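Local coordinates for protein cytochrome P450 268A2 Cyp268A2 (Mycobacterium marinum, PDB 6BLD) that is a haem-binding cytochrome P450 whose largely helical fold also holds (3E,5E)-6,10-dimethylundeca-3,5,9-trien-2-one in a pocket beside the haem, at residues A[153-163]-A[262-273]. Residues are numbered along the deposited sequence; the frame is centred on the assembly and turned at random.
Sequences FVEHCAKELPI and NDTTRQTISHGL. With HEM (protoporphyrin IX containing Fe), chain B.
With CG trans to the backbone N in both Phe153 (chi1 -179°) and Leu273 (chi1 -178°), the Phe153 ring and the Leu273 methyl CD2 meet in a CH-pi contact, the methyl 3.4 Å from the ring centroid and almost on the ring normal. The pairing belongs to the helical core of the cytochrome P450 fold, where the long helix 247-278, which carries Thr264 and Thr265 past the haem, packs against helix 153-158 and the start of helix 160-170. Ile269 CG2 approaches CE2 of the same ring, while Ile269 CD1 lies nearest Ala158 O and only loosely touches Pro162, a knob set among Asn262, Thr265, Arg266 and Ile269. Arg266 is extended from CG to NE and passes alongside Ala158; Lys159 CB covers one face of its guanidinium, and Val154 CG1 lies 3.5 Å from Arg266 NH2. Glu155 OE1 remains 4.4 Å from Arg266 NH2, well out of the guanidinium plane, so any attraction is probably one of charge alone. Lys159 NZ forms a salt bridge with Glu178. Asn262 ND2 bonds to Ala258 O, and Asn262 OD1 accepts from a water (2.6 Å) that also donates to Lys159 O. The buried Ala158 O has a CA-H...O contact with Arg266 CA at 3.4 Å.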
ATOM      1  N   PHE A 153      15.276  -4.670  11.869  1.00 27.07           N
ATOM      2  CA  PHE A 153      14.670  -3.344  11.824  1.00 26.57           C
ATOM      3  C   PHE A 153      13.173  -3.411  11.544  1.00 25.85           C
ATOM      4  O   PHE A 153      12.426  -2.520  11.964  1.00 25.61           O
ATOM      5  CB  PHE A 153      15.370  -2.490  10.766  1.00 26.12           C
ATOM      6  CG  PHE A 153      14.828  -1.095  10.649  1.00 25.43           C
ATOM      7  CD1 PHE A 153      15.110  -0.144  11.616  1.00 26.21           C
ATOM      8  CD2 PHE A 153      14.043  -0.731   9.566  1.00 24.49           C
ATOM      9  CE1 PHE A 153      14.617   1.144  11.506  1.00 25.89           C
ATOM     10  CE2 PHE A 153      13.547   0.554   9.451  1.00 24.31           C
ATOM     11  CZ  PHE A 153      13.834   1.492  10.424  1.00 24.96           C
ATOM     12  N   VAL A 154      12.718  -4.452  10.845  1.00 25.93           N
ATOM     13  CA  VAL A 154      11.305  -4.545  10.488  1.00 26.10           C
ATOM     14  C   VAL A 154      10.455  -4.787  11.729  1.00 27.88           C
ATOM     15  O   VAL A 154       9.462  -4.091  11.969  1.00 27.02           O
ATOM     16  CB  VAL A 154      11.087  -5.645   9.434  1.00 25.39           C
ATOM     17  CG1 VAL A 154       9.601  -5.831   9.163  1.00 24.63           C
ATOM     18  CG2 VAL A 154      11.832  -5.308   8.151  1.00 25.07           C
ATOM     19  N   GLU A 155      10.834  -5.776  12.541  1.00 30.26           N
ATOM     20  CA  GLU A 155      10.022  -6.138  13.697  1.00 31.92           C
ATOM     21  C   GLU A 155      10.159  -5.140  14.840  1.00 32.46           C
ATOM     22  O   GLU A 155       9.195  -4.920  15.581  1.00 32.66           O
ATOM     23  CB  GLU A 155      10.395  -7.540  14.182  1.00 34.10           C
ATOM     24  CG  GLU A 155       9.287  -8.248  14.946  1.00 35.92           C
ATOM     25  CD  GLU A 155       8.160  -8.719  14.043  1.00 36.91           C
ATOM     26  OE1 GLU A 155       8.350  -8.740  12.808  1.00 37.16           O
ATOM     27  OE2 GLU A 155       7.084  -9.072  14.570  1.00 37.79           O
ATOM     28  N   HIS A 156      11.330  -4.527  14.998  1.00 32.15           N
ATOM     29  CA  HIS A 156      11.596  -3.648  16.127  1.00 33.69           C
ATOM     30  C   HIS A 156      11.349  -2.176  15.825  1.00 32.52           C
ATOM     31  O   HIS A 156      11.561  -1.337  16.706  1.00 33.60           O
ATOM     32  CB  HIS A 156      13.039  -3.837  16.608  1.00 36.51           C
ATOM     33  CG  HIS A 156      13.258  -5.107  17.369  1.00 39.24           C
ATOM     34  ND1 HIS A 156      13.049  -6.351  16.815  1.00 39.53           N
ATOM     35  CD2 HIS A 156      13.662  -5.325  18.643  1.00 40.87           C
ATOM     36  CE1 HIS A 156      13.316  -7.282  17.714  1.00 40.55           C
ATOM     37  NE2 HIS A 156      13.691  -6.686  18.831  1.00 41.26           N
ATOM     38  N   CYS A 157      10.903  -1.835  14.615  1.00 30.43           N
ATOM     39  CA  CYS A 157      10.701  -0.431  14.280  1.00 29.52           C
ATOM     40  C   CYS A 157       9.690  -0.234  13.156  1.00 27.73           C
ATOM     41  O   CYS A 157       8.688   0.466  13.337  1.00 27.73           O
ATOM     42  CB  CYS A 157      12.033   0.217  13.895  1.00 30.06           C
ATOM     43  SG  CYS A 157      11.915   1.983  13.529  1.00 30.01           S
ATOM     44  N   ALA A 158       9.946  -0.844  11.996  1.00 26.24           N
ATOM     45  CA  ALA A 158       9.146  -0.552  10.808  1.00 24.54           C
ATOM     46  C   ALA A 158       7.675  -0.895  11.015  1.00 23.69           C
ATOM     47  O   ALA A 158       6.791  -0.179  10.531  1.00 23.40           O
ATOM     48  CB  ALA A 158       9.704  -1.307   9.603  1.00 23.88           C
ATOM     49  N   LYS A 159       7.391  -1.980  11.730  1.00 23.48           N
ATOM     50  CA  LYS A 159       6.014  -2.400  11.950  1.00 23.09           C
ATOM     51  C   LYS A 159       5.373  -1.752  13.170  1.00 23.07           C
ATOM     52  O   LYS A 159       4.150  -1.840  13.325  1.00 22.17           O
ATOM     53  CB  LYS A 159       5.944  -3.926  12.093  1.00 23.47           C
ATOM     54  CG  LYS A 159       6.491  -4.443  13.414  1.00 25.09           C
ATOM     55  CD  LYS A 159       5.821  -5.743  13.831  1.00 25.91           C
ATOM     56  CE  LYS A 159       6.112  -6.059  15.290  1.00 27.26           C
ATOM     57  NZ  LYS A 159       5.667  -7.428  15.673  1.00 28.01           N
ATOM     58  N   GLU A 160       6.156  -1.090  14.025  1.00 23.89           N
ATOM     59  CA  GLU A 160       5.639  -0.639  15.313  1.00 25.01           C
ATOM     60  C   GLU A 160       4.849   0.660  15.192  1.00 23.66           C
ATOM     61  O   GLU A 160       3.750   0.777  15.745  1.00 23.20           O
ATOM     62  CB  GLU A 160       6.787  -0.476  16.310  1.00 27.62           C
ATOM     63  CG  GLU A 160       7.065  -1.723  17.132  1.00 30.04           C
ATOM     64  CD  GLU A 160       5.794  -2.391  17.627  1.00 31.57           C
ATOM     65  OE1 GLU A 160       4.989  -1.725  18.313  1.00 32.40           O
ATOM     66  OE2 GLU A 160       5.599  -3.587  17.325  1.00 31.88           O
ATOM     67  N   LEU A 161       5.391   1.652  14.487  1.00 23.22           N
ATOM     68  CA  LEU A 161       4.718   2.944  14.392  1.00 23.35           C
ATOM     69  C   LEU A 161       3.390   2.861  13.641  1.00 22.28           C
ATOM     70  O   LEU A 161       2.412   3.479  14.080  1.00 22.36           O
ATOM     71  CB  LEU A 161       5.629   3.988  13.738  1.00 24.01           C
ATOM     72  CG  LEU A 161       5.047   5.406  13.752  1.00 24.40           C
ATOM     73  CD1 LEU A 161       4.744   5.840  15.178  1.00 25.80           C
ATOM     74  CD2 LEU A 161       5.976   6.395  13.073  1.00 24.38           C
ATOM     75  N   PRO A 162       3.299   2.139  12.513  1.00 21.19           N
ATOM     76  CA  PRO A 162       1.988   2.036  11.846  1.00 20.71           C
ATOM     77  C   PRO A 162       0.899   1.433  12.718  1.00 21.06           C
ATOM     78  O   PRO A 162      -0.221   1.956  12.736  1.00 21.59           O
ATOM     79  CB  PRO A 162       2.291   1.160  10.622  1.00 19.99           C
ATOM     80  CG  PRO A 162       3.712   1.426  10.329  1.00 19.96           C
ATOM     81  CD  PRO A 162       4.366   1.564  11.673  1.00 20.77           C
ATOM     82  N   ILE A 163       1.188   0.354  13.449  1.00 21.09           N
ATOM     83  CA  ILE A 163       0.136  -0.295  14.227  1.00 21.25           C
ATOM     84  C   ILE A 163      -0.241   0.555  15.436  1.00 22.74           C
ATOM     85  O   ILE A 163      -1.415   0.618  15.822  1.00 22.46           O
ATOM     86  CB  ILE A 163       0.556  -1.721  14.635  1.00 21.13           C
ATOM     87  CG1 ILE A 163      -0.603  -2.438  15.332  1.00 21.12           C
ATOM     88  CG2 ILE A 163       1.787  -1.707  15.526  1.00 21.84           C
ATOM     89  CD1 ILE A 163      -1.830  -2.619  14.460  1.00 20.56           C
ATOM     90  N   ASN A 262      -1.291  -0.356   7.805  1.00 18.92           N
ATOM     91  CA  ASN A 262      -0.112  -0.996   8.380  1.00 18.85           C
ATOM     92  C   ASN A 262       0.946  -1.318   7.331  1.00 17.76           C
ATOM     93  O   ASN A 262       2.099  -0.899   7.459  1.00 17.85           O
ATOM     94  CB  ASN A 262      -0.513  -2.280   9.116  1.00 20.43           C
ATOM     95  CG  ASN A 262      -0.975  -2.021  10.529  1.00 22.55           C
ATOM     96  OD1 ASN A 262      -0.166  -1.748  11.415  1.00 23.37           O
ATOM     97  ND2 ASN A 262      -2.282  -2.107  10.752  1.00 23.19           N
ATOM     98  N   ASP A 263       0.562  -2.058   6.287  1.00 16.82           N
ATOM     99  CA  ASP A 263       1.547  -2.647   5.384  1.00 16.00           C
ATOM    100  C   ASP A 263       2.302  -1.585   4.593  1.00 15.88           C
ATOM    101  O   ASP A 263       3.523  -1.683   4.431  1.00 16.59           O
ATOM    102  CB  ASP A 263       0.861  -3.630   4.435  1.00 15.19           C
ATOM    103  CG  ASP A 263       0.163  -4.761   5.166  1.00 15.65           C
ATOM    104  OD1 ASP A 263       0.247  -4.816   6.413  1.00 15.69           O
ATOM    105  OD2 ASP A 263      -0.468  -5.600   4.490  1.00 15.28           O
ATOM    106  N   THR A 264       1.597  -0.570   4.092  1.00 14.91           N
ATOM    107  CA  THR A 264       2.230   0.413   3.217  1.00 14.66           C
ATOM    108  C   THR A 264       3.294   1.218   3.956  1.00 14.97           C
ATOM    109  O   THR A 264       4.441   1.314   3.503  1.00 14.94           O
ATOM    110  CB  THR A 264       1.173   1.344   2.627  1.00 15.21           C
ATOM    111  OG1 THR A 264       0.432   1.954   3.690  1.00 16.05           O
ATOM    112  CG2 THR A 264       0.221   0.568   1.732  1.00 14.97           C
ATOM    113  N   THR A 265       2.928   1.812   5.094  1.00 15.23           N
ATOM    114  CA  THR A 265       3.886   2.612   5.852  1.00 16.00           C
ATOM    115  C   THR A 265       5.031   1.754   6.373  1.00 16.24           C
ATOM    116  O   THR A 265       6.189   2.190   6.381  1.00 16.30           O
ATOM    117  CB  THR A 265       3.177   3.318   7.009  1.00 16.82           C
ATOM    118  OG1 THR A 265       2.010   3.982   6.514  1.00 17.54           O
ATOM    119  CG2 THR A 265       4.099   4.340   7.665  1.00 16.86           C
ATOM    120  N   ARG A 266       4.726   0.529   6.808  1.00 16.77           N
ATOM    121  CA  ARG A 266       5.762  -0.355   7.329  1.00 17.72           C
ATOM    122  C   ARG A 266       6.826  -0.645   6.276  1.00 17.10           C
ATOM    123  O   ARG A 266       8.025  -0.645   6.580  1.00 17.26           O
ATOM    124  CB  ARG A 266       5.125  -1.648   7.840  1.00 18.62           C
ATOM    125  CG  ARG A 266       6.015  -2.877   7.812  1.00 20.17           C
ATOM    126  CD  ARG A 266       5.204  -4.104   8.211  1.00 21.13           C
ATOM    127  NE  ARG A 266       6.013  -5.314   8.307  1.00 22.52           N
ATOM    128  CZ  ARG A 266       5.683  -6.371   9.043  1.00 23.64           C
ATOM    129  NH1 ARG A 266       4.560  -6.365   9.750  1.00 23.74           N
ATOM    130  NH2 ARG A 266       6.476  -7.434   9.075  1.00 24.70           N
ATOM    131  N   GLN A 267       6.412  -0.875   5.027  1.00 16.44           N
ATOM    132  CA  GLN A 267       7.390  -1.144   3.979  1.00 16.63           C
ATOM    133  C   GLN A 267       8.150   0.120   3.593  1.00 16.37           C
ATOM    134  O   GLN A 267       9.354   0.064   3.316  1.00 16.93           O
ATOM    135  CB  GLN A 267       6.710  -1.756   2.754  1.00 17.11           C
ATOM    136  CG  GLN A 267       5.932  -3.041   3.024  1.00 18.33           C
ATOM    137  CD  GLN A 267       6.676  -4.023   3.916  1.00 19.86           C
ATOM    138  OE1 GLN A 267       7.889  -4.197   3.801  1.00 20.63           O
ATOM    139  NE2 GLN A 267       5.940  -4.681   4.804  1.00 20.36           N
ATOM    140  N   THR A 268       7.467   1.268   3.570  1.00 15.96           N
ATOM    141  CA  THR A 268       8.140   2.519   3.233  1.00 16.54           C
ATOM    142  C   THR A 268       9.221   2.863   4.250  1.00 17.08           C
ATOM    143  O   THR A 268      10.263   3.421   3.885  1.00 17.51           O
ATOM    144  CB  THR A 268       7.120   3.656   3.127  1.00 16.83           C
ATOM    145  OG1 THR A 268       6.079   3.284   2.214  1.00 16.96           O
ATOM    146  CG2 THR A 268       7.784   4.931   2.626  1.00 17.09           C
ATOM    147  N   ILE A 269       9.004   2.527   5.523  1.00 17.52           N
ATOM    148  CA  ILE A 269      10.023   2.780   6.538  1.00 18.37           C
ATOM    149  C   ILE A 269      11.237   1.886   6.311  1.00 18.67           C
ATOM    150  O   ILE A 269      12.385   2.342   6.394  1.00 19.41           O
ATOM    151  CB  ILE A 269       9.430   2.593   7.948  1.00 18.53           C
ATOM    152  CG1 ILE A 269       8.401   3.690   8.241  1.00 18.36           C
ATOM    153  CG2 ILE A 269      10.531   2.602   8.998  1.00 17.75           C
ATOM    154  CD1 ILE A 269       7.475   3.370   9.400  1.00 17.06           C
ATOM    155  N   SER A 270      11.008   0.605   6.010  1.00 17.93           N
ATOM    156  CA  SER A 270      12.117  -0.306   5.744  1.00 18.71           C
ATOM    157  C   SER A 270      12.867   0.093   4.479  1.00 18.55           C
ATOM    158  O   SER A 270      14.103   0.143   4.468  1.00 18.78           O
ATOM    159  CB  SER A 270      11.604  -1.742   5.633  1.00 18.82           C
ATOM    160  OG  SER A 270      11.071  -2.186   6.866  1.00 19.48           O
ATOM    161  N   HIS A 271      12.135   0.370   3.396  1.00 18.27           N
ATOM    162  CA  HIS A 271      12.781   0.826   2.170  1.00 18.84           C
ATOM    163  C   HIS A 271      13.501   2.152   2.382  1.00 18.93           C
ATOM    164  O   HIS A 271      14.534   2.405   1.750  1.00 19.17           O
ATOM    165  CB  HIS A 271      11.753   0.960   1.044  1.00 18.82           C
ATOM    166  CG  HIS A 271      11.214  -0.349   0.552  1.00 19.44           C
ATOM    167  ND1 HIS A 271      12.024  -1.352   0.065  1.00 19.99           N
ATOM    168  CD2 HIS A 271       9.946  -0.813   0.463  1.00 19.27           C
ATOM    169  CE1 HIS A 271      11.278  -2.381  -0.296  1.00 19.84           C
ATOM    170  NE2 HIS A 271      10.013  -2.080  -0.065  1.00 19.31           N
ATOM    171  N   GLY A 272      12.980   3.002   3.268  1.00 19.29           N
ATOM    172  CA  GLY A 272      13.595   4.302   3.483  1.00 20.03           C
ATOM    173  C   GLY A 272      14.937   4.213   4.182  1.00 21.23           C
ATOM    174  O   GLY A 272      15.885   4.912   3.814  1.00 18.66           O
ATOM    175  N   LEU A 273      15.038   3.357   5.203  1.00 21.32           N
ATOM    176  CA  LEU A 273      16.307   3.198   5.906  1.00 21.94           C
ATOM    177  C   LEU A 273      17.380   2.644   4.979  1.00 22.44           C
ATOM    178  O   LEU A 273      18.537   3.079   5.024  1.00 22.49           O
ATOM    179  CB  LEU A 273      16.127   2.291   7.123  1.00 21.76           C
ATOM    180  CG  LEU A 273      17.377   2.084   7.982  1.00 22.70           C
ATOM    181  CD1 LEU A 273      17.680   3.334   8.798  1.00 22.97           C
ATOM    182  CD2 LEU A 273      17.221   0.872   8.887  1.00 22.89           C
TER
HETATM  183  CHA HEM B 501      -5.904   3.906  -0.937  1.00 15.32           C
HETATM  184  CHB HEM B 501      -5.736   3.970   3.915  1.00 17.85           C
HETATM  185  CHC HEM B 501      -0.939   4.717   3.739  1.00 18.15           C
HETATM  186  CHD HEM B 501      -1.061   3.771  -1.031  1.00 16.18           C
HETATM  187  C1A HEM B 501      -6.284   3.867   0.388  1.00 15.96           C
HETATM  188  C2A HEM B 501      -7.632   3.686   0.892  1.00 15.91           C
HETATM  189  C3A HEM B 501      -7.585   3.706   2.225  1.00 16.82           C
HETATM  190  C4A HEM B 501      -6.205   3.896   2.623  1.00 17.04           C
HETATM  191  CMA HEM B 501      -8.791   3.553   3.179  1.00 16.78           C
HETATM  192  CAA HEM B 501      -8.901   3.515   0.030  1.00 15.36           C
HETATM  193  CBA HEM B 501      -9.384   4.896  -0.402  1.00 14.90           C
HETATM  194  CGA HEM B 501     -10.509   4.764  -1.396  1.00 14.65           C
HETATM  195  O1A HEM B 501     -11.253   5.759  -1.595  1.00 14.60           O
HETATM  196  O2A HEM B 501     -10.666   3.662  -1.985  1.00 14.41           O
HETATM  197  C1B HEM B 501      -4.439   4.242   4.292  1.00 18.06           C
HETATM  198  C2B HEM B 501      -3.995   4.531   5.636  1.00 18.76           C
HETATM  199  C3B HEM B 501      -2.680   4.745   5.611  1.00 19.08           C
HETATM  200  C4B HEM B 501      -2.225   4.592   4.234  1.00 18.16           C
HETATM  201  CMB HEM B 501      -4.886   4.595   6.895  1.00 18.98           C
HETATM  202  CAB HEM B 501      -1.870   5.082   6.885  1.00 20.16           C
HETATM  203  CBB HEM B 501      -0.579   5.410   6.859  1.00 20.97           C
HETATM  204  C1C HEM B 501      -0.550   4.532   2.425  1.00 17.57           C
HETATM  205  C2C HEM B 501       0.794   4.678   1.897  1.00 17.80           C
HETATM  206  C3C HEM B 501       0.751   4.406   0.578  1.00 17.49           C
HETATM  207  C4C HEM B 501      -0.617   4.096   0.232  1.00 16.79           C
HETATM  208  CMC HEM B 501       2.018   5.061   2.763  1.00 17.95           C
HETATM  209  CAC HEM B 501       1.875   4.416  -0.485  1.00 17.88           C
HETATM  210  CBC HEM B 501       3.093   4.922  -0.272  1.00 19.27           C
HETATM  211  C1D HEM B 501      -2.376   3.741  -1.438  1.00 15.61           C
HETATM  212  C2D HEM B 501      -2.852   3.546  -2.791  1.00 14.45           C
HETATM  213  C3D HEM B 501      -4.189   3.580  -2.770  1.00 14.23           C
HETATM  214  C4D HEM B 501      -4.609   3.803  -1.398  1.00 15.10           C
HETATM  215  CMD HEM B 501      -1.954   3.332  -4.029  1.00 13.82           C
HETATM  216  CAD HEM B 501      -5.126   3.421  -3.989  1.00 13.19           C
HETATM  217  CBD HEM B 501      -5.172   4.739  -4.758  1.00 13.27           C
HETATM  218  CGD HEM B 501      -6.033   4.612  -5.989  1.00 14.07           C
HETATM  219  O1D HEM B 501      -6.124   5.605  -6.758  1.00 15.33           O
HETATM  220  O2D HEM B 501      -6.624   3.524  -6.207  1.00 12.84           O
HETATM  221  NA  HEM B 501      -5.439   3.991   1.476  1.00 17.15           N
HETATM  222  NB  HEM B 501      -3.333   4.287   3.463  1.00 18.41           N
HETATM  223  NC  HEM B 501      -1.382   4.178   1.380  1.00 17.67           N
HETATM  224  ND  HEM B 501      -3.474   3.896  -0.617  1.00 16.35           N
HETATM  225 FE   HEM B 501      -3.418   4.323   1.387  1.00 17.15          FE
HETATM  226  O   HOH W   1       2.257  -2.738  11.088  1.00 22.53           O